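Local coordinates for protein stress response kinase A (Escherichia coli, PDB 1ZYL) that phosphorylates itself and other proteins on serine and threonine using ATP, and probably suppresses the effects of stress linked to reactive oxygen species, at residues E191-H203 with F215-D229. Sequence-based numbering, arbitrary orientation.
Sequences EDFTVLRLHGDCH and FVDLDDARNGPAVQD
Leu198 lays its CD1 methyl over the backbone of Gly224 and against CB of Gln228, while Leu198 CB rests 3.4 Å from Asp229 OD1. This is the catalytic core of a protein-kinase-like fold of the aminoglycoside phosphotransferase type: 191-203 carries the catalytic loop with Asp201, inferred to be the proton acceptor, and 215-229 carries Asp217, inferred to bind magnesium. A short antiparallel pairing ties the two together. Leu196 and Gly224 form the hydrogen-bonded pair, each N-H meeting the other's carbonyl oxygen; Arg197 and Asn223 form the neighbouring non-hydrogen-bonded pair, and past it Leu198 N bonds Arg222 O at 2.9 Å. Beyond it, the carboxylate of Asp229 holds the start of the catalytic loop: OD1 takes the N-H of His199 on its syn side, somewhat out of the carboxylate plane, at 2.8 Å in a nearly straight bond (167°), and OD2 receives a weak one from Gly200 N. His133 of helix 119-136 also bonds OD1, so this buried oxygen has two donors. With CG anti to the backbone N, chi1 of 171° places the His199 ring beside the backbone of Val216 and Asp217; Val216 O lies at the ring's edge, and the Leu218 side chain crosses that of His199 at about a right angle, CD2 meeting the ring obliquely. The carboxylates of Asp201 and Asp220 come close, OD1 to OD1 3.7 Å, but the OD2 of each is salt-bridged, Asp201 to Arg273, and Asp220 to Arg61 and Arg222. At the far end, Pro225 sits over one face of the Phe193 ring, its CB 3.4 Å from CE2 of Phe193.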
ATOM      1  N   GLU A 191      12.423  16.606   5.115  1.00 44.76           N
ATOM      2  CA  GLU A 191      12.070  16.039   6.414  1.00 46.82           C
ATOM      3  C   GLU A 191      11.377  17.161   7.167  1.00 46.43           C
ATOM      4  O   GLU A 191      11.329  17.194   8.397  1.00 48.18           O
ATOM      5  CB  GLU A 191      13.325  15.597   7.168  1.00 49.28           C
ATOM      6  CG  GLU A 191      13.450  14.091   7.367  1.00 51.29           C
ATOM      7  CD  GLU A 191      13.539  13.319   6.063  1.00 52.77           C
ATOM      8  OE1 GLU A 191      12.557  13.338   5.291  1.00 53.22           O
ATOM      9  OE2 GLU A 191      14.591  12.692   5.813  1.00 53.24           O
ATOM     10  N   ASP A 192      10.837  18.081   6.381  1.00 45.20           N
ATOM     11  CA  ASP A 192      10.149  19.257   6.870  1.00 44.31           C
ATOM     12  C   ASP A 192       8.626  19.049   6.994  1.00 42.13           C
ATOM     13  O   ASP A 192       7.844  19.992   6.862  1.00 42.65           O
ATOM     14  CB  ASP A 192      10.464  20.406   5.909  1.00 46.14           C
ATOM     15  CG  ASP A 192       9.977  21.732   6.410  1.00 50.70           C
ATOM     16  OD1 ASP A 192      10.205  22.040   7.605  1.00 53.99           O
ATOM     17  OD2 ASP A 192       9.376  22.475   5.605  1.00 53.33           O
ATOM     18  N   PHE A 193       8.200  17.818   7.247  1.00 37.77           N
ATOM     19  CA  PHE A 193       6.777  17.558   7.372  1.00 34.11           C
ATOM     20  C   PHE A 193       6.458  16.711   8.585  1.00 32.86           C
ATOM     21  O   PHE A 193       7.357  16.213   9.258  1.00 32.45           O
ATOM     22  CB  PHE A 193       6.235  16.870   6.117  1.00 33.46           C
ATOM     23  CG  PHE A 193       6.804  15.494   5.869  1.00 33.00           C
ATOM     24  CD1 PHE A 193       7.871  15.313   4.997  1.00 32.31           C
ATOM     25  CD2 PHE A 193       6.245  14.370   6.482  1.00 33.26           C
ATOM     26  CE1 PHE A 193       8.371  14.034   4.732  1.00 32.35           C
ATOM     27  CE2 PHE A 193       6.739  13.088   6.224  1.00 32.38           C
ATOM     28  CZ  PHE A 193       7.802  12.923   5.346  1.00 33.06           C
ATOM     29  N   THR A 194       5.171  16.549   8.854  1.00 31.07           N
ATOM     30  CA  THR A 194       4.717  15.764   9.989  1.00 30.92           C
ATOM     31  C   THR A 194       4.604  14.297   9.591  1.00 30.15           C
ATOM     32  O   THR A 194       4.156  13.978   8.487  1.00 31.09           O
ATOM     33  CB  THR A 194       3.336  16.257  10.495  1.00 31.95           C
ATOM     34  OG1 THR A 194       3.440  17.624  10.924  1.00 32.40           O
ATOM     35  CG2 THR A 194       2.849  15.391  11.661  1.00 31.07           C
ATOM     36  N   VAL A 195       5.013  13.409  10.492  1.00 28.12           N
ATOM     37  CA  VAL A 195       4.959  11.980  10.226  1.00 25.47           C
ATOM     38  C   VAL A 195       3.950  11.328  11.156  1.00 26.35           C
ATOM     39  O   VAL A 195       3.834  11.711  12.324  1.00 28.09           O
ATOM     40  CB  VAL A 195       6.353  11.307  10.427  1.00 23.69           C
ATOM     41  CG1 VAL A 195       7.457  12.290  10.108  1.00 20.90           C
ATOM     42  CG2 VAL A 195       6.499  10.779  11.836  1.00 23.39           C
ATOM     43  N   LEU A 196       3.217  10.348  10.637  1.00 23.89           N
ATOM     44  CA  LEU A 196       2.227   9.642  11.436  1.00 23.19           C
ATOM     45  C   LEU A 196       1.949   8.281  10.824  1.00 22.20           C
ATOM     46  O   LEU A 196       2.376   8.000   9.710  1.00 22.03           O
ATOM     47  CB  LEU A 196       0.921  10.432  11.498  1.00 21.68           C
ATOM     48  CG  LEU A 196       0.315  10.643  10.111  1.00 20.76           C
ATOM     49  CD1 LEU A 196      -1.181  10.958  10.198  1.00 17.16           C
ATOM     50  CD2 LEU A 196       1.092  11.742   9.415  1.00 19.22           C
ATOM     51  N   ARG A 197       1.231   7.445  11.563  1.00 20.88           N
ATOM     52  CA  ARG A 197       0.871   6.117  11.099  1.00 20.93           C
ATOM     53  C   ARG A 197      -0.128   6.300   9.971  1.00 21.29           C
ATOM     54  O   ARG A 197      -1.178   6.903  10.180  1.00 20.78           O
ATOM     55  CB  ARG A 197       0.233   5.310  12.234  1.00 21.29           C
ATOM     56  CG  ARG A 197       1.230   4.611  13.130  1.00 21.26           C
ATOM     57  CD  ARG A 197       0.939   4.844  14.607  1.00 22.96           C
ATOM     58  NE  ARG A 197      -0.224   4.142  15.135  1.00 23.81           N
ATOM     59  CZ  ARG A 197      -0.864   4.519  16.237  1.00 25.91           C
ATOM     60  NH1 ARG A 197      -1.914   3.850  16.682  1.00 25.70           N
ATOM     61  NH2 ARG A 197      -0.458   5.591  16.892  1.00 29.90           N
ATOM     62  N   LEU A 198       0.203   5.775   8.788  1.00 20.92           N
ATOM     63  CA  LEU A 198      -0.647   5.889   7.602  1.00 18.90           C
ATOM     64  C   LEU A 198      -1.227   4.563   7.173  1.00 19.52           C
ATOM     65  O   LEU A 198      -0.768   3.505   7.597  1.00 19.02           O
ATOM     66  CB  LEU A 198       0.161   6.409   6.426  1.00 16.53           C
ATOM     67  CG  LEU A 198       0.886   7.728   6.608  1.00 18.33           C
ATOM     68  CD1 LEU A 198       1.917   7.895   5.502  1.00 13.87           C
ATOM     69  CD2 LEU A 198      -0.142   8.860   6.627  1.00 17.46           C
ATOM     70  N   HIS A 199      -2.240   4.627   6.316  1.00 21.43           N
ATOM     71  CA  HIS A 199      -2.833   3.417   5.776  1.00 23.01           C
ATOM     72  C   HIS A 199      -1.754   2.871   4.851  1.00 22.93           C
ATOM     73  O   HIS A 199      -1.689   1.676   4.596  1.00 25.34           O
ATOM     74  CB  HIS A 199      -4.084   3.724   4.958  1.00 24.67           C
ATOM     75  CG  HIS A 199      -4.604   2.539   4.208  1.00 26.59           C
ATOM     76  ND1 HIS A 199      -5.389   1.571   4.795  1.00 28.04           N
ATOM     77  CD2 HIS A 199      -4.390   2.130   2.935  1.00 27.03           C
ATOM     78  CE1 HIS A 199      -5.634   0.616   3.916  1.00 27.88           C
ATOM     79  NE2 HIS A 199      -5.038   0.930   2.780  1.00 26.59           N
ATOM     80  N   GLY A 200      -0.926   3.778   4.337  1.00 23.01           N
ATOM     81  CA  GLY A 200       0.186   3.408   3.479  1.00 22.98           C
ATOM     82  C   GLY A 200      -0.074   3.026   2.041  1.00 24.31           C
ATOM     83  O   GLY A 200       0.820   3.159   1.213  1.00 25.31           O
ATOM     84  N   ASP A 201      -1.275   2.540   1.742  1.00 24.91           N
ATOM     85  CA  ASP A 201      -1.640   2.128   0.388  1.00 25.50           C
ATOM     86  C   ASP A 201      -3.091   2.535   0.193  1.00 25.05           C
ATOM     87  O   ASP A 201      -3.940   1.705  -0.107  1.00 25.61           O
ATOM     88  CB  ASP A 201      -1.503   0.605   0.256  1.00 28.03           C
ATOM     89  CG  ASP A 201      -1.686   0.111  -1.174  1.00 31.27           C
ATOM     90  OD1 ASP A 201      -1.718  -1.119  -1.387  1.00 32.20           O
ATOM     91  OD2 ASP A 201      -1.790   0.949  -2.088  1.00 34.74           O
ATOM     92  N   CYS A 202      -3.372   3.821   0.364  1.00 24.98           N
ATOM     93  CA  CYS A 202      -4.740   4.311   0.265  1.00 24.68           C
ATOM     94  C   CYS A 202      -5.159   4.813  -1.098  1.00 23.99           C
ATOM     95  O   CYS A 202      -4.895   5.952  -1.472  1.00 23.90           O
ATOM     96  CB  CYS A 202      -4.969   5.411   1.297  1.00 27.80           C
ATOM     97  SG  CYS A 202      -6.676   5.951   1.408  1.00 32.54           S
ATOM     98  N   HIS A 203      -5.843   3.947  -1.828  1.00 24.09           N
ATOM     99  CA  HIS A 203      -6.334   4.260  -3.160  1.00 23.89           C
ATOM    100  C   HIS A 203      -7.606   3.439  -3.348  1.00 24.48           C
ATOM    101  O   HIS A 203      -7.786   2.399  -2.708  1.00 22.67           O
ATOM    102  CB  HIS A 203      -5.287   3.871  -4.208  1.00 24.58           C
ATOM    103  CG  HIS A 203      -5.073   2.392  -4.323  1.00 23.05           C
ATOM    104  ND1 HIS A 203      -5.911   1.574  -5.051  1.00 21.21           N
ATOM    105  CD2 HIS A 203      -4.155   1.577  -3.751  1.00 21.10           C
ATOM    106  CE1 HIS A 203      -5.517   0.320  -4.919  1.00 22.67           C
ATOM    107  NE2 HIS A 203      -4.454   0.296  -4.135  1.00 21.39           N
ATOM    108  N   PHE A 215     -12.072   0.945   5.002  1.00 40.30           N
ATOM    109  CA  PHE A 215     -10.716   0.723   4.543  1.00 38.23           C
ATOM    110  C   PHE A 215     -10.257  -0.689   4.850  1.00 38.47           C
ATOM    111  O   PHE A 215     -10.469  -1.210   5.949  1.00 39.61           O
ATOM    112  CB  PHE A 215      -9.778   1.756   5.167  1.00 36.03           C
ATOM    113  CG  PHE A 215     -10.194   3.158   4.889  1.00 35.22           C
ATOM    114  CD1 PHE A 215     -11.137   3.784   5.692  1.00 35.27           C
ATOM    115  CD2 PHE A 215      -9.735   3.814   3.756  1.00 33.55           C
ATOM    116  CE1 PHE A 215     -11.623   5.041   5.361  1.00 34.89           C
ATOM    117  CE2 PHE A 215     -10.216   5.071   3.417  1.00 33.00           C
ATOM    118  CZ  PHE A 215     -11.160   5.684   4.219  1.00 33.51           C
ATOM    119  N   VAL A 216      -9.644  -1.320   3.860  1.00 37.35           N
ATOM    120  CA  VAL A 216      -9.160  -2.673   4.039  1.00 37.93           C
ATOM    121  C   VAL A 216      -7.691  -2.755   3.685  1.00 38.34           C
ATOM    122  O   VAL A 216      -7.195  -1.986   2.853  1.00 37.91           O
ATOM    123  CB  VAL A 216      -9.936  -3.681   3.152  1.00 37.07           C
ATOM    124  CG1 VAL A 216     -11.363  -3.786   3.624  1.00 37.82           C
ATOM    125  CG2 VAL A 216      -9.902  -3.244   1.698  1.00 34.43           C
ATOM    126  N   ASP A 217      -7.000  -3.679   4.347  1.00 37.35           N
ATOM    127  CA  ASP A 217      -5.592  -3.929   4.090  1.00 35.53           C
ATOM    128  C   ASP A 217      -4.627  -2.890   4.654  1.00 32.79           C
ATOM    129  O   ASP A 217      -4.324  -1.898   3.994  1.00 32.44           O
ATOM    130  CB  ASP A 217      -5.370  -4.058   2.578  1.00 38.09           C
ATOM    131  CG  ASP A 217      -4.224  -4.981   2.232  1.00 40.75           C
ATOM    132  OD1 ASP A 217      -3.326  -5.148   3.087  1.00 41.63           O
ATOM    133  OD2 ASP A 217      -4.217  -5.530   1.105  1.00 41.24           O
ATOM    134  N   LEU A 218      -4.135  -3.126   5.868  1.00 29.23           N
ATOM    135  CA  LEU A 218      -3.177  -2.220   6.480  1.00 26.27           C
ATOM    136  C   LEU A 218      -1.777  -2.810   6.393  1.00 25.83           C
ATOM    137  O   LEU A 218      -0.828  -2.267   6.956  1.00 24.35           O
ATOM    138  CB  LEU A 218      -3.518  -1.966   7.944  1.00 24.94           C
ATOM    139  CG  LEU A 218      -4.843  -1.297   8.305  1.00 24.70           C
ATOM    140  CD1 LEU A 218      -4.677  -0.677   9.673  1.00 23.28           C
ATOM    141  CD2 LEU A 218      -5.232  -0.225   7.302  1.00 23.52           C
ATOM    142  N   ASP A 219      -1.651  -3.923   5.680  1.00 26.39           N
ATOM    143  CA  ASP A 219      -0.363  -4.593   5.535  1.00 28.67           C
ATOM    144  C   ASP A 219       0.763  -3.621   5.186  1.00 27.71           C
ATOM    145  O   ASP A 219       1.922  -3.849   5.542  1.00 26.43           O
ATOM    146  CB  ASP A 219      -0.445  -5.672   4.450  1.00 32.40           C
ATOM    147  CG  ASP A 219       0.758  -6.606   4.457  1.00 33.65           C
ATOM    148  OD1 ASP A 219       1.090  -7.162   3.389  1.00 34.21           O
ATOM    149  OD2 ASP A 219       1.361  -6.792   5.535  1.00 34.00           O
ATOM    150  N   ASP A 220       0.421  -2.535   4.494  1.00 27.63           N
ATOM    151  CA  ASP A 220       1.422  -1.551   4.086  1.00 26.62           C
ATOM    152  C   ASP A 220       1.555  -0.350   5.001  1.00 24.07           C
ATOM    153  O   ASP A 220       2.448   0.470   4.817  1.00 24.09           O
ATOM    154  CB  ASP A 220       1.162  -1.095   2.650  1.00 28.68           C
ATOM    155  CG  ASP A 220       1.844  -1.997   1.616  1.00 31.98           C
ATOM    156  OD1 ASP A 220       1.264  -2.221   0.525  1.00 33.40           O
ATOM    157  OD2 ASP A 220       2.969  -2.474   1.891  1.00 31.04           O
ATOM    158  N   ALA A 221       0.686  -0.256   5.997  1.00 22.65           N
ATOM    159  CA  ALA A 221       0.741   0.846   6.950  1.00 21.58           C
ATOM    160  C   ALA A 221       2.206   1.163   7.217  1.00 21.28           C
ATOM    161  O   ALA A 221       2.984   0.287   7.581  1.00 22.07           O
ATOM    162  CB  ALA A 221       0.032   0.456   8.254  1.00 20.54           C
ATOM    163  N   ARG A 222       2.575   2.421   7.027  1.00 20.55           N
ATOM    164  CA  ARG A 222       3.948   2.853   7.216  1.00 20.04           C
ATOM    165  C   ARG A 222       3.919   4.224   7.871  1.00 19.38           C
ATOM    166  O   ARG A 222       2.850   4.800   8.029  1.00 19.19           O
ATOM    167  CB  ARG A 222       4.613   2.937   5.841  1.00 21.84           C
ATOM    168  CG  ARG A 222       6.024   2.389   5.768  1.00 24.73           C
ATOM    169  CD  ARG A 222       6.432   2.067   4.328  1.00 24.94           C
ATOM    170  NE  ARG A 222       5.602   1.014   3.760  1.00 25.14           N
ATOM    171  CZ  ARG A 222       6.069   0.056   2.969  1.00 27.57           C
ATOM    172  NH1 ARG A 222       5.255  -0.871   2.485  1.00 27.59           N
ATOM    173  NH2 ARG A 222       7.356   0.020   2.666  1.00 28.65           N
ATOM    174  N   ASN A 223       5.070   4.737   8.290  1.00 19.39           N
ATOM    175  CA  ASN A 223       5.083   6.085   8.855  1.00 20.92           C
ATOM    176  C   ASN A 223       5.404   7.011   7.676  1.00 21.48           C
ATOM    177  O   ASN A 223       6.381   6.796   6.952  1.00 21.29           O
ATOM    178  CB  ASN A 223       6.164   6.258   9.934  1.00 22.90           C
ATOM    179  CG  ASN A 223       5.888   5.446  11.201  1.00 25.21           C
ATOM    180  OD1 ASN A 223       4.747   5.344  11.659  1.00 25.16           O
ATOM    181  ND2 ASN A 223       6.949   4.885  11.785  1.00 24.64           N
ATOM    182  N   GLY A 224       4.583   8.029   7.467  1.00 21.10           N
ATOM    183  CA  GLY A 224       4.837   8.944   6.371  1.00 21.52           C
ATOM    184  C   GLY A 224       4.013  10.211   6.459  1.00 22.45           C
ATOM    185  O   GLY A 224       3.412  10.497   7.495  1.00 24.83           O
ATOM    186  N   PRO A 225       3.968  11.001   5.381  1.00 21.77           N
ATOM    187  CA  PRO A 225       3.202  12.250   5.349  1.00 20.58           C
ATOM    188  C   PRO A 225       1.743  11.989   5.004  1.00 21.20           C
ATOM    189  O   PRO A 225       1.434  11.203   4.099  1.00 19.63           O
ATOM    190  CB  PRO A 225       3.917  13.052   4.276  1.00 19.48           C
ATOM    191  CG  PRO A 225       4.274  12.004   3.303  1.00 20.95           C
ATOM    192  CD  PRO A 225       4.776  10.855   4.160  1.00 20.83           C
ATOM    193  N   ALA A 226       0.850  12.662   5.724  1.00 22.52           N
ATOM    194  CA  ALA A 226      -0.584  12.514   5.522  1.00 20.75           C
ATOM    195  C   ALA A 226      -0.953  12.432   4.045  1.00 21.09           C
ATOM    196  O   ALA A 226      -1.781  11.603   3.663  1.00 22.84           O
ATOM    197  CB  ALA A 226      -1.322  13.657   6.194  1.00 19.93           C
ATOM    198  N   VAL A 227      -0.340  13.273   3.213  1.00 19.56           N
ATOM    199  CA  VAL A 227      -0.627  13.258   1.778  1.00 20.03           C
ATOM    200  C   VAL A 227      -0.603  11.876   1.141  1.00 19.88           C
ATOM    201  O   VAL A 227      -1.334  11.631   0.176  1.00 19.61           O
ATOM    202  CB  VAL A 227       0.348  14.119   0.970  1.00 19.23           C
ATOM    203  CG1 VAL A 227      -0.306  15.421   0.612  1.00 21.56           C
ATOM    204  CG2 VAL A 227       1.613  14.353   1.748  1.00 21.46           C
ATOM    205  N   GLN A 228       0.237  10.988   1.674  1.00 19.58           N
ATOM    206  CA  GLN A 228       0.372   9.631   1.145  1.00 19.84           C
ATOM    207  C   GLN A 228      -0.964   8.931   0.970  1.00 21.85           C
ATOM    208  O   GLN A 228      -1.165   8.222  -0.009  1.00 23.73           O
ATOM    209  CB  GLN A 228       1.240   8.779   2.065  1.00 17.06           C
ATOM    210  CG  GLN A 228       2.399   8.096   1.376  1.00 15.82           C
ATOM    211  CD  GLN A 228       1.990   7.322   0.142  1.00 15.92           C
ATOM    212  OE1 GLN A 228       1.434   6.226   0.227  1.00 12.91           O
ATOM    213  NE2 GLN A 228       2.268   7.895  -1.022  1.00 15.33           N
ATOM    214  N   ASP A 229      -1.869   9.125   1.927  1.00 22.66           N
ATOM    215  CA  ASP A 229      -3.184   8.491   1.887  1.00 22.07           C
ATOM    216  C   ASP A 229      -4.206   9.348   1.153  1.00 21.76           C
ATOM    217  O   ASP A 229      -5.399   9.033   1.153  1.00 20.95           O
ATOM    218  CB  ASP A 229      -3.685   8.223   3.312  1.00 24.85           C
ATOM    219  CG  ASP A 229      -2.860   7.179   4.042  1.00 26.47           C
ATOM    220  OD1 ASP A 229      -2.919   7.147   5.288  1.00 25.06           O
ATOM    221  OD2 ASP A 229      -2.162   6.384   3.374  1.00 30.80           O
TER